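Side-chain contacts in 6-O-methylguanine DNA methyltransferase (PDB 2B6C), which is of unknown function but is predicted to be a DNA alkylation repair enzyme of the AlkD-like family: residues E195-M198 / K199-L203; P126-F129 / A130-Y133. All blocks are in the same frame, centred on the assembly; numbering follows the deposited sequence. Where two conformers were deposited one is given.

Contact 1: E195-M198 / K199-L203; sequences EELM and KELVL
Leu201 N donates to Leu197 O at 2.9 Å, a nearly straight bond (161° at the hydrogen) that closes the last turn of helix 191-200. One residue back, Glu196 O is gripped by two backbone donors. Glu200 N reaches it at 2.9 Å, whereas Lys199 N, 3.1 Å from Glu196 O, comes from above the carbonyl plane, so the helix end mixes i+4 with i+3 bonding. Beyond it, a water lies between Met198 O, to which it probably donates, and Leu203 N, from which it accepts, linking the extended 201-203 segment back to the final turn. Lys199 lays its CG 3.1 Å from Glu195 O. Glu200 reaches the other way, its CG anti to the backbone N (chi1 -170°), and its extended chain carries OE2 to a salt bridge with Lys161 of helix 157-166. This is the C-terminal end of a helix in an all-helical, AlkD-like array, where Leu201 leaves helical geometry and the chain turns toward helix 205-211. On the buried side, in the Leu197 conformer given, Leu201 presents one methyl, CD1, to both branches of Leu197, 3.5 Å from Leu197 CD1 and only slightly farther from CD2, the two side chains crossing at a slant. Met198, a selenomethionine, bends at chi3 (79°), and its CG and CE both meet Leu203 CD1, CG at 3.8 Å, the chains crossing at about a right angle. Leu183 of helix 173-186 packs on both Met198 and Leu203, while Leu201 rests on Ile164 and Ile165.

Contact 2: P126-F129 / A130-Y133; sequences PTIF and ALFY
Phe129 O takes two backbone N-H groups in the weakly bonded last part of helix 125-132, from Tyr133 N at 2.9 Å and from Phe132 N at 3.1 Å, the latter from above the carbonyl plane. Three residues earlier Ala130 N bonds to Pro126 O, while both bonds of Leu131 N, to Thr127 O and Ile128 O, are weak. The Phe129 side chain, with CG anti to the backbone N (chi1 -179°), swings along the helix toward Tyr133, and its CE1 sits 3.5 Å from Tyr133 CB. Their rings are nearly parallel, 20° apart, but slid so far that they barely overlap, with centroids 5.7 Å apart. The helix belongs to the all-helical array of an AlkD-like fold and is packed among helices 88-94, 104-120 and 138-146; Tyr133 is in cation-pi contact with Lys162. On another side of the helix, Ile128 runs alongside two partners: its CD1 is 4.0 Å from Leu131 CD1, and its CG2 lies in the plane of the Phe132 ring, 4.0 Å from CE2 at the edge. The same edge turns CD2 to Ile128 O, 3.3 Å away, and Phe114 of helix 104-120 meets both Ile128 and Phe132.

Overall arrangement
Both contacts are local, within single helices of one all-helical chain: contact 2 in helix 125-132, whose later part is weakly bonded, and contact 1 at the C-terminal end of helix 191-200, later in the sequence. Their centres are about 23 Å apart and their nearest atoms about 11 Å, so they do not touch. Helix 157-166 connects them: Lys162 and Tyr166 pack on Tyr133 of contact 2, while Lys161, Ile164 and Ile165 meet the side chains of contact 1. Contact 1 is the more peripheral, its centre about 24 Å from that of the chain against about 14 Å for contact 2. Neither is touched by the other protein chain of the assembly.

Contact 1: E195-M198 / K199-L203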
loop_
_atom_site.group_PDB
_atom_site.type_symbol
_atom_site.label_atom_id
_atom_site.label_comp_id
_atom_site.label_asym_id
_atom_site.label_seq_id
_atom_site.Cartn_x
_atom_site.Cartn_y
_atom_site.Cartn_z
ATOM N N GLU B 195 -17.428 24.068 17.548
ATOM C CA GLU B 195 -18.404 24.931 18.247
ATOM C C GLU B 195 -17.857 26.351 18.454
ATOM O O GLU B 195 -18.504 27.340 18.145
ATOM C CB GLU B 195 -18.737 24.346 19.635
ATOM C CG GLU B 195 -19.621 23.077 19.700
ATOM C CD GLU B 195 -20.991 23.354 20.292
ATOM O OE1 GLU B 195 -21.736 22.401 20.617
ATOM O OE2 GLU B 195 -21.334 24.542 20.430
ATOM N N GLU B 196 -16.659 26.422 19.051
ATOM C CA GLU B 196 -15.990 27.705 19.331
ATOM C C GLU B 196 -15.772 28.526 18.071
ATOM O O GLU B 196 -16.202 29.679 18.017
ATOM C CB GLU B 196 -14.688 27.506 20.088
ATOM C CG GLU B 196 -14.911 27.029 21.479
ATOM C CD GLU B 196 -13.633 26.669 22.203
ATOM O OE1 GLU B 196 -12.642 26.217 21.583
ATOM O OE2 GLU B 196 -13.634 26.839 23.423
ATOM N N LEU B 197 -15.163 27.918 17.044
ATOM C CA LEU B 197 -14.940 28.595 15.784
ATOM C C LEU B 197 -16.237 29.162 15.192
ATOM O O LEU B 197 -16.290 30.324 14.799
ATOM C CB LEU B 197 -14.253 27.644 14.801
ATOM C CG LEU B 197 -13.659 28.230 13.522
ATOM C CD1 LEU B 197 -14.751 28.460 12.474
ATOM C CD2 LEU B 197 -12.858 29.491 13.809
HETATM N N MSE B 198 -17.285 28.343 15.156
HETATM C CA MSE B 198 -18.567 28.737 14.543
HETATM C C MSE B 198 -19.307 29.831 15.295
HETATM O O MSE B 198 -20.183 30.485 14.727
HETATM C CB MSE B 198 -19.464 27.525 14.335
HETATM C CG MSE B 198 -18.839 26.521 13.356
HETATM SE SE MSE B 198 -20.055 25.042 12.934
HETATM C CE MSE B 198 -21.167 25.949 11.644
ATOM N N LYS B 199 -18.940 30.030 16.560
ATOM C CA LYS B 199 -19.503 31.092 17.362
ATOM C C LYS B 199 -18.618 32.335 17.285
ATOM O O LYS B 199 -19.112 33.440 17.453
ATOM C CB LYS B 199 -19.732 30.646 18.807
ATOM C CG LYS B 199 -20.660 29.442 18.950
ATOM C CD LYS B 199 -22.024 29.807 19.503
ATOM C CE LYS B 199 -23.122 29.788 18.466
ATOM N NZ LYS B 199 -23.510 28.402 18.016
ATOM N N GLU B 200 -17.335 32.141 16.972
ATOM C CA GLU B 200 -16.367 33.224 16.785
ATOM C C GLU B 200 -16.580 33.917 15.443
ATOM O O GLU B 200 -16.561 35.150 15.355
ATOM C CB GLU B 200 -14.934 32.683 16.823
ATOM C CG GLU B 200 -13.854 33.746 16.880
ATOM C CD GLU B 200 -12.456 33.159 16.982
ATOM O OE1 GLU B 200 -12.319 32.022 17.514
ATOM O OE2 GLU B 200 -11.486 33.827 16.523
ATOM N N LEU B 201 -16.764 33.119 14.404
ATOM C CA LEU B 201 -16.897 33.623 13.051
ATOM C C LEU B 201 -18.360 33.682 12.647
ATOM O O LEU B 201 -19.169 32.831 13.071
ATOM C CB LEU B 201 -16.128 32.719 12.067
ATOM C CG LEU B 201 -14.630 32.454 12.339
ATOM C CD1 LEU B 201 -13.979 31.629 11.180
ATOM C CD2 LEU B 201 -13.864 33.772 12.596
ATOM N N VAL B 202 -18.707 34.666 11.826
ATOM C CA VAL B 202 -20.031 34.672 11.189
ATOM C C VAL B 202 -19.951 33.993 9.817
ATOM O O VAL B 202 -19.520 34.583 8.825
ATOM C CB VAL B 202 -20.651 36.089 11.124
ATOM C CG1 VAL B 202 -21.986 36.087 10.345
ATOM C CG2 VAL B 202 -20.872 36.622 12.555
ATOM N N LEU B 203 -20.354 32.726 9.795
ATOM C CA LEU B 203 -20.268 31.884 8.612
ATOM C C LEU B 203 -21.527 32.009 7.771
ATOM O O LEU B 203 -22.555 32.397 8.281
ATOM C CB LEU B 203 -20.048 30.421 9.012
ATOM C CG LEU B 203 -18.755 30.093 9.744
ATOM C CD1 LEU B 203 -18.771 28.606 10.173
ATOM C CD2 LEU B 203 -17.490 30.465 8.916
HETATM O O HOH W 1 -21.369 31.138 12.215
#

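Contact 2: P126-F129 / A130-Y133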
loop_
_atom_site.group_PDB
_atom_site.type_symbol
_atom_site.label_atom_id
_atom_site.label_comp_id
_atom_site.label_asym_id
_atom_site.label_seq_id
_atom_site.Cartn_x
_atom_site.Cartn_y
_atom_site.Cartn_z
ATOM N N PRO B 126 1.988 21.409 6.488
ATOM C CA PRO B 126 2.062 22.863 6.242
ATOM C C PRO B 126 2.547 23.284 4.854
ATOM O O PRO B 126 2.046 24.271 4.296
ATOM C CB PRO B 126 3.063 23.341 7.331
ATOM C CG PRO B 126 2.826 22.366 8.436
ATOM C CD PRO B 126 2.767 21.063 7.699
ATOM N N THR B 127 3.491 22.535 4.302
ATOM C CA THR B 127 4.033 22.796 2.977
ATOM C C THR B 127 2.988 22.592 1.869
ATOM O O THR B 127 2.842 23.437 0.987
ATOM C CB THR B 127 5.258 21.892 2.718
ATOM O OG1 THR B 127 6.206 22.069 3.790
ATOM C CG2 THR B 127 5.934 22.248 1.417
ATOM N N ILE B 128 2.260 21.477 1.921
ATOM C CA ILE B 128 1.211 21.208 0.951
ATOM C C ILE B 128 0.030 22.172 1.119
ATOM O O ILE B 128 -0.458 22.740 0.154
ATOM C CB ILE B 128 0.731 19.751 0.988
ATOM C CG1 ILE B 128 1.917 18.783 0.740
ATOM C CG2 ILE B 128 -0.421 19.545 -0.040
ATOM C CD1 ILE B 128 2.846 19.131 -0.482
ATOM N N PHE B 129 -0.416 22.365 2.352
ATOM C CA PHE B 129 -1.394 23.403 2.619
ATOM C C PHE B 129 -1.025 24.774 1.997
ATOM O O PHE B 129 -1.866 25.387 1.371
ATOM C CB PHE B 129 -1.698 23.501 4.114
ATOM C CG PHE B 129 -2.732 24.566 4.456
ATOM C CD1 PHE B 129 -2.335 25.880 4.708
ATOM C CD2 PHE B 129 -4.079 24.243 4.501
ATOM C CE1 PHE B 129 -3.285 26.865 5.002
ATOM C CE2 PHE B 129 -5.050 25.213 4.815
ATOM C CZ PHE B 129 -4.645 26.537 5.057
ATOM N N ALA B 130 0.216 25.238 2.163
ATOM C CA ALA B 130 0.621 26.550 1.648
ATOM C C ALA B 130 0.618 26.648 0.114
ATOM O O ALA B 130 0.517 27.763 -0.418
ATOM C CB ALA B 130 1.991 26.986 2.228
ATOM N N LEU B 131 0.732 25.508 -0.583
ATOM C CA LEU B 131 0.610 25.462 -2.046
ATOM C C LEU B 131 -0.750 26.001 -2.484
ATOM O O LEU B 131 -0.873 26.707 -3.485
ATOM C CB LEU B 131 0.694 24.014 -2.571
ATOM C CG LEU B 131 2.003 23.259 -2.669
ATOM C CD1 LEU B 131 1.724 21.848 -3.250
ATOM C CD2 LEU B 131 3.027 24.061 -3.503
ATOM N N PHE B 132 -1.776 25.632 -1.738
ATOM C CA PHE B 132 -3.154 25.895 -2.124
ATOM C C PHE B 132 -3.757 27.098 -1.381
ATOM O O PHE B 132 -4.698 27.713 -1.869
ATOM C CB PHE B 132 -3.991 24.618 -1.884
ATOM C CG PHE B 132 -3.573 23.459 -2.743
ATOM C CD1 PHE B 132 -3.985 23.375 -4.081
ATOM C CD2 PHE B 132 -2.750 22.449 -2.222
ATOM C CE1 PHE B 132 -3.575 22.286 -4.916
ATOM C CE2 PHE B 132 -2.346 21.356 -3.024
ATOM C CZ PHE B 132 -2.757 21.268 -4.369
ATOM N N TYR B 133 -3.253 27.392 -0.182
ATOM C CA TYR B 133 -3.797 28.491 0.623
ATOM C C TYR B 133 -3.718 29.848 -0.120
ATOM O O TYR B 133 -2.651 30.214 -0.607
ATOM C CB TYR B 133 -3.054 28.603 1.988
ATOM C CG TYR B 133 -3.418 29.862 2.712
ATOM C CD1 TYR B 133 -4.663 29.980 3.336
ATOM C CD2 TYR B 133 -2.552 30.980 2.726
ATOM C CE1 TYR B 133 -5.040 31.142 3.967
ATOM C CE2 TYR B 133 -2.929 32.161 3.381
ATOM C CZ TYR B 133 -4.194 32.231 3.983
ATOM O OH TYR B 133 -4.626 33.378 4.639
#